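Local coordinates for protein germination-specific N-acetylmuramoyl-L-alanine amidase, Autolysin (PDB 7RAG) that binds zinc and probably cleaves the amide bond between N-acetylmuramic acid and L-alanine in peptidoglycan, as an Amidase_3-family enzyme of spore germination, at residues I20-H25 with N103-I108; D43-I48 with S107-A112. All blocks are in the same frame, centred on the assembly; numbering follows the deposited sequence.

How the interactions relate
Both contacts are buried near the middle of the chain and share strand 104-111, but they use it differently. Interaction 1 pairs this strand with its parallel neighbour 18-23 and is knit mainly by backbone hydrogen bonds. Interaction 2 lays helix 41-58, the next helix after strand 18-23, over one face of the same sheet; the buried amide of Asn45 and aliphatic side chains share the packing there, and no hydrogen bond joins its two segments directly. The contacts meet at the C-terminal ends of the strands, where Asn45 of interaction 2 reaches Gly24 O of interaction 1. His25 follows one strand, His109 lies in the other, and together with Glu41 they bind the zinc ion.

Interaction 1 of 2, residues I20-H25 with N103-I108; sequences ILDAGH and NMFVSI. With ZN (zinc ion), chain C.
Phe105 turns the edge of its ring to Ile20, with CD1 3.4 Å from Ile20 CG2 in nearly the ring plane. The two residues pair on neighbouring parallel strands, 18-23 and 104-111, inside the mixed sheet of this Amidase_3 fold; the short segments run only 16° apart. Farther along the same face Asp22 CB lies 3.6 Å from Phe105 CE1, and the carboxylate plane is 25° from that of the ring. With CG opposite the backbone N (chi1 169°), the Asp22 carboxylate stands on the face shared with Phe105 and Ser107, where Ser107 OG donates to OD2 on the anti side at 2.8 Å. The other oxygen, OD1, is held by Thr66 and by a salt bridge to Arg93, so both oxygens of this buried group have partners. On the opposite face Leu21 CD2 packs alongside Val106 CB at 4.0 Å, and Leu21 and Ile108 touch Thr49 of helix 41-58. Backbone bonds alternate along the strands: Asp22 N gives to Val106 O, and Asp22 O accepts from Ile108 N at 2.8 Å. The ladder ends with Gly24 N on Ile108 O at 2.9 Å, just before His25, whose NE2 binds the zinc ion at 2.3 Å.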
ATOM      1  N   ILE B  20      25.264  -2.535  16.244  1.00 44.84           N
ATOM      2  CA  ILE B  20      26.126  -1.805  17.166  1.00 45.52           C
ATOM      3  C   ILE B  20      25.931  -0.323  16.908  1.00 46.02           C
ATOM      4  O   ILE B  20      26.141   0.142  15.780  1.00 45.60           O
ATOM      5  CB  ILE B  20      27.608  -2.182  17.010  1.00 46.57           C
ATOM      6  CG1 ILE B  20      27.819  -3.673  17.233  1.00 46.76           C
ATOM      7  CG2 ILE B  20      28.434  -1.426  18.030  1.00 47.41           C
ATOM      8  CD1 ILE B  20      29.044  -4.236  16.453  1.00 54.82           C
ATOM      9  N   LEU B  21      25.520   0.403  17.960  1.00 45.54           N
ATOM     10  CA  LEU B  21      25.471   1.859  17.976  1.00 45.91           C
ATOM     11  C   LEU B  21      26.566   2.408  18.886  1.00 47.11           C
ATOM     12  O   LEU B  21      26.646   2.031  20.058  1.00 47.67           O
ATOM     13  CB  LEU B  21      24.108   2.359  18.445  1.00 45.30           C
ATOM     14  CG  LEU B  21      22.890   1.754  17.747  1.00 45.28           C
ATOM     15  CD1 LEU B  21      21.605   2.381  18.342  1.00 43.89           C
ATOM     16  CD2 LEU B  21      22.937   1.879  16.210  1.00 43.99           C
ATOM     17  N   ASP B  22      27.385   3.313  18.341  1.00 47.98           N
ATOM     18  CA  ASP B  22      28.561   3.885  18.992  1.00 49.41           C
ATOM     19  C   ASP B  22      28.375   5.395  19.071  1.00 50.12           C
ATOM     20  O   ASP B  22      28.486   6.091  18.056  1.00 50.35           O
ATOM     21  CB  ASP B  22      29.835   3.519  18.210  1.00 50.16           C
ATOM     22  CG  ASP B  22      31.088   4.294  18.678  1.00 58.38           C
ATOM     23  OD1 ASP B  22      31.465   4.174  19.878  1.00 59.04           O
ATOM     24  OD2 ASP B  22      31.728   4.997  17.835  1.00 59.85           O
ATOM     25  N   ALA B  23      28.074   5.895  20.266  1.00 50.59           N
ATOM     26  CA  ALA B  23      28.003   7.335  20.509  1.00 51.67           C
ATOM     27  C   ALA B  23      29.425   7.841  20.647  1.00 54.70           C
ATOM     28  O   ALA B  23      30.076   7.618  21.665  1.00 54.28           O
ATOM     29  CB  ALA B  23      27.196   7.652  21.757  1.00 51.79           C
ATOM     30  N   GLY B  24      29.935   8.483  19.603  1.00 55.75           N
ATOM     31  CA  GLY B  24      31.326   8.876  19.645  1.00 59.60           C
ATOM     32  C   GLY B  24      31.561   9.909  20.720  1.00 62.31           C
ATOM     33  O   GLY B  24      30.943  10.979  20.688  1.00 63.45           O
ATOM     34  N   HIS B  25      32.152   9.494  21.823  1.00 60.71           N
ATOM     35  CA  HIS B  25      33.176  10.204  22.565  1.00 62.16           C
ATOM     36  C   HIS B  25      32.844   9.732  23.967  1.00 65.80           C
ATOM     37  O   HIS B  25      32.166   8.712  24.111  1.00 58.62           O
ATOM     38  CB  HIS B  25      33.215  11.718  22.330  1.00 68.06           C
ATOM     39  CG  HIS B  25      33.829  12.082  21.009  1.00 67.70           C
ATOM     40  ND1 HIS B  25      35.169  11.897  20.738  1.00 67.94           N
ATOM     41  CD2 HIS B  25      33.277  12.565  19.871  1.00 61.84           C
ATOM     42  CE1 HIS B  25      35.417  12.266  19.496  1.00 64.85           C
ATOM     43  NE2 HIS B  25      34.286  12.672  18.948  1.00 63.82           N
ATOM     44  N   ASN B 103      25.356  -7.709  13.154  1.00 52.41           N
ATOM     45  CA  ASN B 103      25.137  -7.601  11.725  1.00 52.79           C
ATOM     46  C   ASN B 103      25.578  -6.258  11.169  1.00 52.14           C
ATOM     47  O   ASN B 103      25.783  -6.143   9.966  1.00 52.59           O
ATOM     48  CB  ASN B 103      23.656  -7.839  11.407  1.00 52.98           C
ATOM     49  CG  ASN B 103      23.165  -9.176  11.925  1.00 53.80           C
ATOM     50  OD1 ASN B 103      22.584  -9.265  13.003  1.00 59.41           O
ATOM     51  ND2 ASN B 103      23.433 -10.230  11.181  1.00 54.99           N
HETATM   52  N   MSE B 104      25.772  -5.252  12.009  1.00 51.22           N
HETATM   53  CA  MSE B 104      25.972  -3.898  11.505  1.00 50.67           C
HETATM   54  C   MSE B 104      26.526  -2.985  12.588  1.00 49.96           C
HETATM   55  O   MSE B 104      26.268  -3.192  13.764  1.00 49.66           O
HETATM   56  CB  MSE B 104      24.650  -3.358  10.968  1.00 50.40           C
HETATM   57  CG  MSE B 104      24.682  -1.926  10.521  1.00 49.90           C
HETATM   58 SE   MSE B 104      22.872  -1.325  10.109  1.00 68.01          SE
HETATM   59  CE  MSE B 104      22.412  -2.555   8.607  1.00 51.11           C
ATOM     60  N   PHE B 105      27.303  -1.992  12.185  1.00 49.83           N
ATOM     61  CA  PHE B 105      27.921  -1.051  13.101  1.00 49.38           C
ATOM     62  C   PHE B 105      27.638   0.368  12.634  1.00 50.17           C
ATOM     63  O   PHE B 105      27.959   0.717  11.490  1.00 51.00           O
ATOM     64  CB  PHE B 105      29.425  -1.274  13.178  1.00 50.05           C
ATOM     65  CG  PHE B 105      30.150  -0.198  13.931  1.00 50.66           C
ATOM     66  CD1 PHE B 105      30.097  -0.151  15.313  1.00 49.63           C
ATOM     67  CD2 PHE B 105      30.888   0.766  13.260  1.00 50.19           C
ATOM     68  CE1 PHE B 105      30.763   0.844  16.016  1.00 49.64           C
ATOM     69  CE2 PHE B 105      31.555   1.765  13.952  1.00 50.08           C
ATOM     70  CZ  PHE B 105      31.493   1.805  15.325  1.00 52.30           C
ATOM     71  N   VAL B 106      27.064   1.185  13.519  1.00 48.24           N
ATOM     72  CA  VAL B 106      26.763   2.581  13.220  1.00 47.87           C
ATOM     73  C   VAL B 106      27.370   3.454  14.305  1.00 49.81           C
ATOM     74  O   VAL B 106      27.083   3.276  15.499  1.00 47.36           O
ATOM     75  CB  VAL B 106      25.247   2.861  13.105  1.00 47.44           C
ATOM     76  CG1 VAL B 106      25.011   4.330  12.854  1.00 47.21           C
ATOM     77  CG2 VAL B 106      24.628   2.030  11.995  1.00 47.90           C
ATOM     78  N   SER B 107      28.185   4.413  13.881  1.00 52.86           N
ATOM     79  CA  SER B 107      28.857   5.356  14.758  1.00 47.98           C
ATOM     80  C   SER B 107      28.242   6.734  14.547  1.00 51.78           C
ATOM     81  O   SER B 107      28.051   7.156  13.402  1.00 48.75           O
ATOM     82  CB  SER B 107      30.347   5.369  14.457  1.00 48.79           C
ATOM     83  OG  SER B 107      31.012   6.217  15.368  1.00 55.32           O
ATOM     84  N   ILE B 108      27.908   7.415  15.646  1.00 49.37           N
ATOM     85  CA  ILE B 108      27.264   8.729  15.623  1.00 50.66           C
ATOM     86  C   ILE B 108      28.240   9.773  16.173  1.00 54.80           C
ATOM     87  O   ILE B 108      28.594   9.740  17.363  1.00 52.08           O
ATOM     88  CB  ILE B 108      25.971   8.735  16.450  1.00 52.46           C
ATOM     89  CG1 ILE B 108      25.032   7.595  16.033  1.00 46.94           C
ATOM     90  CG2 ILE B 108      25.313  10.126  16.395  1.00 50.29           C
ATOM     91  CD1 ILE B 108      24.404   7.795  14.699  1.00 47.85           C
TER
HETATM   92 ZN    ZN C 301      33.601  13.103  16.827  1.00 64.26          ZN

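Interaction 2 of 2, residues D43-I48 with S107-A112; sequences DINLAI and SIHLNA. With ZN (zinc ion), chain C.
His109 ND1 binds the zinc ion at 2.3 Å, while Asn45 of the facing helix packs against the backbone of the same histidine. The contact is helix-on-sheet packing in an alpha/beta fold: helix 41-58 crosses strand 104-111 on one face of the sheet, with 143° between the N-to-C directions of the short segments. The Asn45 side chain, with CG opposite its own carbonyl carbon (chi1 -67°), slips between helix and strand, and its OD1 rests 3.3 Å from the carbonyl carbon C of His109. The same oxygen is 3.4 Å from Leu110 CG, as the amide and the Leu110 branch pass antiparallel. Asn45 ND2 lies 3.2 Å from Ile108 O, at an angle too poor for a hydrogen bond; it probably bonds Gly24 O, at a separation short enough to leave the geometry uncertain. His109 points its CB away from the helix, and Glu41 and His25 complete the metal site. Glu41 OE1 also accepts from Leu110 N, tying the helix start to the strand. Ile44, the preceding residue, and Ile48, about one turn later, supply aliphatic packing beside this amide. Ile44 runs roughly perpendicular to Leu110, its CG2 3.8 Å from Leu110 CD1, and Leu188 of helix 182-188 touches both; Ile48 CG2 meets Ile108 CG2 at 4.2 Å, beside helix 191-211.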
ATOM      1  N   ASP B  43      27.453  14.673  24.408  1.00 67.46           N
ATOM      2  CA  ASP B  43      26.079  14.608  24.879  1.00 71.35           C
ATOM      3  C   ASP B  43      25.093  14.503  23.729  1.00 66.14           C
ATOM      4  O   ASP B  43      24.122  13.745  23.815  1.00 68.16           O
ATOM      5  CB  ASP B  43      25.781  15.829  25.748  1.00 78.41           C
ATOM      6  CG  ASP B  43      26.817  16.016  26.859  1.00 89.68           C
ATOM      7  OD1 ASP B  43      27.131  15.011  27.550  1.00 85.38           O
ATOM      8  OD2 ASP B  43      27.329  17.154  27.029  1.00 97.20           O
ATOM      9  N   ILE B  44      25.335  15.229  22.639  1.00 65.55           N
ATOM     10  CA  ILE B  44      24.465  15.116  21.472  1.00 62.45           C
ATOM     11  C   ILE B  44      24.573  13.727  20.838  1.00 59.30           C
ATOM     12  O   ILE B  44      23.559  13.119  20.463  1.00 62.23           O
ATOM     13  CB  ILE B  44      24.788  16.245  20.478  1.00 66.52           C
ATOM     14  CG1 ILE B  44      24.389  17.591  21.101  1.00 68.56           C
ATOM     15  CG2 ILE B  44      24.094  16.015  19.137  1.00 63.57           C
ATOM     16  CD1 ILE B  44      24.453  18.755  20.154  1.00 74.94           C
ATOM     17  N   ASN B  45      25.793  13.209  20.699  1.00 58.42           N
ATOM     18  CA  ASN B  45      25.975  11.870  20.151  1.00 59.63           C
ATOM     19  C   ASN B  45      25.223  10.844  20.984  1.00 58.44           C
ATOM     20  O   ASN B  45      24.517   9.980  20.444  1.00 50.87           O
ATOM     21  CB  ASN B  45      27.461  11.501  20.106  1.00 59.64           C
ATOM     22  CG  ASN B  45      28.250  12.323  19.135  1.00 58.01           C
ATOM     23  OD1 ASN B  45      27.702  13.060  18.321  1.00 55.96           O
ATOM     24  ND2 ASN B  45      29.561  12.195  19.207  1.00 58.62           N
ATOM     25  N   LEU B  46      25.380  10.923  22.314  1.00 59.98           N
ATOM     26  CA  LEU B  46      24.696   9.992  23.198  1.00 53.67           C
ATOM     27  C   LEU B  46      23.192  10.131  23.065  1.00 53.99           C
ATOM     28  O   LEU B  46      22.472   9.126  23.041  1.00 53.65           O
ATOM     29  CB  LEU B  46      25.128  10.223  24.645  1.00 56.36           C
ATOM     30  CG  LEU B  46      24.486   9.361  25.744  1.00 61.44           C
ATOM     31  CD1 LEU B  46      24.892   7.889  25.575  1.00 59.16           C
ATOM     32  CD2 LEU B  46      24.851   9.874  27.147  1.00 55.27           C
ATOM     33  N   ALA B  47      22.696  11.366  22.965  1.00 53.08           N
ATOM     34  CA  ALA B  47      21.253  11.569  22.875  1.00 54.30           C
ATOM     35  C   ALA B  47      20.688  10.933  21.604  1.00 55.45           C
ATOM     36  O   ALA B  47      19.702  10.182  21.662  1.00 53.86           O
ATOM     37  CB  ALA B  47      20.925  13.063  22.932  1.00 57.01           C
ATOM     38  N   ILE B  48      21.302  11.228  20.448  1.00 50.71           N
ATOM     39  CA  ILE B  48      20.825  10.661  19.189  1.00 53.13           C
ATOM     40  C   ILE B  48      20.940   9.143  19.216  1.00 46.79           C
ATOM     41  O   ILE B  48      20.010   8.429  18.827  1.00 48.32           O
ATOM     42  CB  ILE B  48      21.585  11.256  17.986  1.00 54.19           C
ATOM     43  CG1 ILE B  48      21.332  12.755  17.883  1.00 53.36           C
ATOM     44  CG2 ILE B  48      21.148  10.579  16.704  1.00 46.81           C
ATOM     45  CD1 ILE B  48      22.394  13.479  17.140  1.00 54.81           C
ATOM     46  N   SER B 107      28.185   4.413  13.881  1.00 52.86           N
ATOM     47  CA  SER B 107      28.857   5.356  14.758  1.00 47.98           C
ATOM     48  C   SER B 107      28.242   6.734  14.547  1.00 51.78           C
ATOM     49  O   SER B 107      28.051   7.156  13.402  1.00 48.75           O
ATOM     50  CB  SER B 107      30.347   5.369  14.457  1.00 48.79           C
ATOM     51  OG  SER B 107      31.012   6.217  15.368  1.00 55.32           O
ATOM     52  N   ILE B 108      27.908   7.415  15.646  1.00 49.37           N
ATOM     53  CA  ILE B 108      27.264   8.729  15.623  1.00 50.66           C
ATOM     54  C   ILE B 108      28.240   9.773  16.173  1.00 54.80           C
ATOM     55  O   ILE B 108      28.594   9.740  17.363  1.00 52.08           O
ATOM     56  CB  ILE B 108      25.971   8.735  16.450  1.00 52.46           C
ATOM     57  CG1 ILE B 108      25.032   7.595  16.033  1.00 46.94           C
ATOM     58  CG2 ILE B 108      25.313  10.126  16.395  1.00 50.29           C
ATOM     59  CD1 ILE B 108      24.404   7.795  14.699  1.00 47.85           C
ATOM     60  N   HIS B 109      28.641  10.716  15.319  1.00 51.29           N
ATOM     61  CA  HIS B 109      29.519  11.827  15.675  1.00 59.70           C
ATOM     62  C   HIS B 109      28.889  13.142  15.208  1.00 60.58           C
ATOM     63  O   HIS B 109      27.758  13.181  14.722  1.00 59.31           O
ATOM     64  CB  HIS B 109      30.928  11.666  15.068  1.00 61.32           C
ATOM     65  CG  HIS B 109      31.781  10.639  15.751  1.00 59.46           C
ATOM     66  ND1 HIS B 109      32.906  10.968  16.470  1.00 59.77           N
ATOM     67  CD2 HIS B 109      31.677   9.292  15.824  1.00 57.47           C
ATOM     68  CE1 HIS B 109      33.461   9.873  16.955  1.00 54.73           C
ATOM     69  NE2 HIS B 109      32.731   8.840  16.582  1.00 50.35           N
ATOM     70  N   LEU B 110      29.638  14.231  15.377  1.00 63.88           N
ATOM     71  CA  LEU B 110      29.327  15.523  14.784  1.00 64.48           C
ATOM     72  C   LEU B 110      30.625  16.103  14.249  1.00 71.03           C
ATOM     73  O   LEU B 110      31.717  15.651  14.604  1.00 76.25           O
ATOM     74  CB  LEU B 110      28.710  16.503  15.795  1.00 68.52           C
ATOM     75  CG  LEU B 110      27.609  16.071  16.765  1.00 65.24           C
ATOM     76  CD1 LEU B 110      27.444  17.130  17.825  1.00 67.82           C
ATOM     77  CD2 LEU B 110      26.288  15.849  16.034  1.00 63.33           C
ATOM     78  N   ASN B 111      30.513  17.117  13.405  1.00 72.89           N
ATOM     79  CA  ASN B 111      31.684  17.758  12.828  1.00 71.60           C
ATOM     80  C   ASN B 111      31.795  19.186  13.340  1.00 79.42           C
ATOM     81  O   ASN B 111      30.853  19.736  13.917  1.00 79.93           O
ATOM     82  CB  ASN B 111      31.611  17.740  11.298  1.00 76.16           C
ATOM     83  CG  ASN B 111      32.991  17.714  10.640  1.00 84.34           C
ATOM     84  OD1 ASN B 111      34.020  17.698  11.326  1.00 85.37           O
ATOM     85  ND2 ASN B 111      33.016  17.693   9.305  1.00 77.94           N
ATOM     86  N   ALA B 112      32.972  19.780  13.130  1.00 87.93           N
ATOM     87  CA  ALA B 112      33.180  21.207  13.396  1.00 91.35           C
ATOM     88  C   ALA B 112      34.419  21.664  12.650  1.00 90.43           C
ATOM     89  O   ALA B 112      35.497  21.093  12.834  1.00 88.70           O
ATOM     90  CB  ALA B 112      33.325  21.498  14.888  1.00 85.96           C
TER
HETATM   91 ZN    ZN C 301      33.601  13.103  16.827  1.00 64.26          ZN